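Local coordinates for glutathione S-transferase (Bombyx mori, PDB 3AY8), which probably conjugates glutathione to electrophilic compounds, acting as a homodimeric, cytosolic glutathione transferase with a thioredoxin-like N-terminal domain, at residues 7-12 and 34-39. Sequence-based numbering, arbitrary orientation.
Sequences YHFPVS and VNLFKK
The Phe9 ring is sandwiched: CB of Val11, its neighbour in the same turn, lies over one face near the rim, while the opposite face rests on the backbone N of Leu36, 3.8 Å above the ring plane. On that second side Leu36 CB also makes a CH-pi contact, 4.2 Å from the Phe9 ring centroid. At the edge comes Phe37, whose own face receives Phe9 CZ over its centre; this T-shaped pair has centroids 5.2 Å apart and planes at 83°. With CG of Phe9 anti to the backbone N (chi1 -178°), the ring reaches across to the 34-39 loop, and its CD1 passes 3.2 Å from Val34 O. Val11 CG1 meets Phe37 CZ at 4.2 Å, so Phe37 leans on two residues, Phe9 and Val11, of the type I turn from Phe9 to Ser12. Without the ring, as with an alanine here, the face of Phe37 would probably lose its aromatic edge and a gap would probably open beside Leu36.

Nearer the strand, Val34 CG2 lies at the edge of the Tyr7 ring, and Val34 N donates to His8 O (2.8 Å, 164°). His8, which also bonds through its backbone to Glu32, so carries the parallel pairing one residue beyond the end of strand 30-33. In this thioredoxin-like domain, the loop after strand 30-33 is thereby held against the turn leading into helix 13-25, where Ser12 is the N-cap and its OG bonds to Ser15 N. The chemistry implies a division of labour: one nearly straight backbone bond ties the two segments at the strand ends, and beyond it apolar and aromatic contacts make up most of the contact.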
loop_
_atom_site.group_PDB
_atom_site.type_symbol
_atom_site.label_atom_id
_atom_site.label_comp_id
_atom_site.label_asym_id
_atom_site.label_seq_id
_atom_site.Cartn_x
_atom_site.Cartn_y
_atom_site.Cartn_z
ATOM N N TYR A 7 1.774 -17.735 -9.297
ATOM C CA TYR A 7 0.533 -18.319 -8.800
ATOM C C TYR A 7 -0.539 -17.230 -8.811
ATOM O O TYR A 7 -0.408 -16.211 -8.118
ATOM C CB TYR A 7 0.722 -18.926 -7.409
ATOM C CG TYR A 7 1.686 -20.102 -7.425
ATOM C CD1 TYR A 7 1.210 -21.416 -7.513
ATOM C CD2 TYR A 7 3.070 -19.898 -7.400
ATOM C CE1 TYR A 7 2.090 -22.502 -7.549
ATOM C CE2 TYR A 7 3.958 -20.972 -7.434
ATOM C CZ TYR A 7 3.456 -22.269 -7.512
ATOM O OH TYR A 7 4.320 -23.333 -7.543
ATOM N N HIS A 8 -1.594 -17.468 -9.590
ATOM C CA HIS A 8 -2.464 -16.396 -10.077
ATOM C C HIS A 8 -3.935 -16.761 -9.953
ATOM O O HIS A 8 -4.341 -17.888 -10.272
ATOM C CB HIS A 8 -2.102 -16.089 -11.545
ATOM C CG HIS A 8 -2.944 -15.029 -12.192
ATOM N ND1 HIS A 8 -3.545 -15.206 -13.425
ATOM C CD2 HIS A 8 -3.262 -13.772 -11.796
ATOM C CE1 HIS A 8 -4.199 -14.104 -13.755
ATOM N NE2 HIS A 8 -4.046 -13.222 -12.784
ATOM N N PHE A 9 -4.738 -15.809 -9.492
ATOM C CA PHE A 9 -6.193 -15.966 -9.484
ATOM C C PHE A 9 -6.777 -14.864 -10.368
ATOM O O PHE A 9 -6.812 -13.705 -9.944
ATOM C CB PHE A 9 -6.727 -15.876 -8.039
ATOM C CG PHE A 9 -8.230 -16.086 -7.901
ATOM C CD1 PHE A 9 -8.916 -16.997 -8.705
ATOM C CD2 PHE A 9 -8.947 -15.385 -6.933
ATOM C CE1 PHE A 9 -10.297 -17.204 -8.549
ATOM C CE2 PHE A 9 -10.322 -15.581 -6.764
ATOM C CZ PHE A 9 -10.998 -16.495 -7.576
ATOM N N PRO A 10 -7.237 -15.216 -11.599
ATOM C CA PRO A 10 -7.629 -14.181 -12.566
ATOM C C PRO A 10 -8.691 -13.208 -12.057
ATOM O O PRO A 10 -8.769 -12.095 -12.539
ATOM C CB PRO A 10 -8.154 -14.983 -13.760
ATOM C CG PRO A 10 -7.432 -16.300 -13.665
ATOM C CD PRO A 10 -7.321 -16.570 -12.183
ATOM N N VAL A 11 -9.480 -13.617 -11.078
ATOM C CA VAL A 11 -10.520 -12.753 -10.517
ATOM C C VAL A 11 -9.951 -11.572 -9.717
ATOM O O VAL A 11 -10.567 -10.497 -9.654
ATOM C CB VAL A 11 -11.485 -13.575 -9.630
ATOM C CG1 VAL A 11 -12.388 -12.673 -8.769
ATOM C CG2 VAL A 11 -12.330 -14.514 -10.501
ATOM N N SER A 12 -8.779 -11.784 -9.117
ATOM C CA SER A 12 -8.206 -10.822 -8.193
ATOM C C SER A 12 -7.503 -9.691 -8.912
ATOM O O SER A 12 -6.619 -9.928 -9.732
ATOM C CB SER A 12 -7.241 -11.527 -7.232
ATOM O OG SER A 12 -6.291 -10.625 -6.736
ATOM N N VAL A 34 -4.814 -20.502 -9.472
ATOM C CA VAL A 34 -5.160 -20.861 -8.101
ATOM C C VAL A 34 -6.571 -20.342 -7.859
ATOM O O VAL A 34 -6.785 -19.136 -7.749
ATOM C CB VAL A 34 -4.146 -20.248 -7.081
ATOM C CG1 VAL A 34 -4.514 -20.599 -5.640
ATOM C CG2 VAL A 34 -2.724 -20.716 -7.381
ATOM N N ASN A 35 -7.537 -21.254 -7.808
ATOM C CA ASN A 35 -8.921 -20.871 -7.563
ATOM C C ASN A 35 -9.163 -20.674 -6.068
ATOM O O ASN A 35 -9.409 -21.633 -5.332
ATOM C CB ASN A 35 -9.887 -21.908 -8.149
ATOM C CG ASN A 35 -11.339 -21.484 -8.041
ATOM O OD1 ASN A 35 -11.678 -20.527 -7.338
ATOM N ND2 ASN A 35 -12.212 -22.198 -8.740
ATOM N N LEU A 36 -9.096 -19.423 -5.625
ATOM C CA LEU A 36 -9.349 -19.110 -4.222
ATOM C C LEU A 36 -10.811 -19.321 -3.799
ATOM O O LEU A 36 -11.089 -19.513 -2.614
ATOM C CB LEU A 36 -8.851 -17.705 -3.863
ATOM C CG LEU A 36 -7.329 -17.505 -3.819
ATOM C CD1 LEU A 36 -7.004 -16.147 -3.218
ATOM C CD2 LEU A 36 -6.604 -18.618 -3.047
ATOM N N PHE A 37 -11.732 -19.323 -4.762
ATOM C CA PHE A 37 -13.134 -19.652 -4.470
ATOM C C PHE A 37 -13.343 -21.111 -4.020
ATOM O O PHE A 37 -14.337 -21.416 -3.354
ATOM C CB PHE A 37 -14.047 -19.342 -5.662
ATOM C CG PHE A 37 -14.290 -17.873 -5.891
ATOM C CD1 PHE A 37 -14.783 -17.428 -7.116
ATOM C CD2 PHE A 37 -14.024 -16.935 -4.893
ATOM C CE1 PHE A 37 -15.017 -16.076 -7.345
ATOM C CE2 PHE A 37 -14.252 -15.575 -5.114
ATOM C CZ PHE A 37 -14.750 -15.146 -6.343
ATOM N N LYS A 38 -12.414 -21.999 -4.381
ATOM C CA LYS A 38 -12.520 -23.420 -4.017
ATOM C C LYS A 38 -11.289 -23.972 -3.277
ATOM O O LYS A 38 -10.458 -24.673 -3.857
ATOM C CB LYS A 38 -12.897 -24.269 -5.238
ATOM C CG LYS A 38 -14.407 -24.393 -5.398
ATOM C CD LYS A 38 -14.856 -24.497 -6.843
ATOM C CE LYS A 38 -16.379 -24.416 -6.917
ATOM N NZ LYS A 38 -16.903 -24.490 -8.309
ATOM N N LYS A 39 -11.211 -23.663 -1.981
ATOM C CA LYS A 39 -10.051 -23.981 -1.138
ATOM C C LYS A 39 -9.751 -25.476 -0.975
ATOM O O LYS A 39 -8.589 -25.856 -0.813
ATOM C CB LYS A 39 -10.181 -23.334 0.247
ATOM C CG LYS A 39 -10.455 -21.839 0.233
ATOM C CD LYS A 39 -10.773 -21.332 1.636
ATOM C CE LYS A 39 -11.577 -20.033 1.608
ATOM N NZ LYS A 39 -10.924 -18.965 0.787
#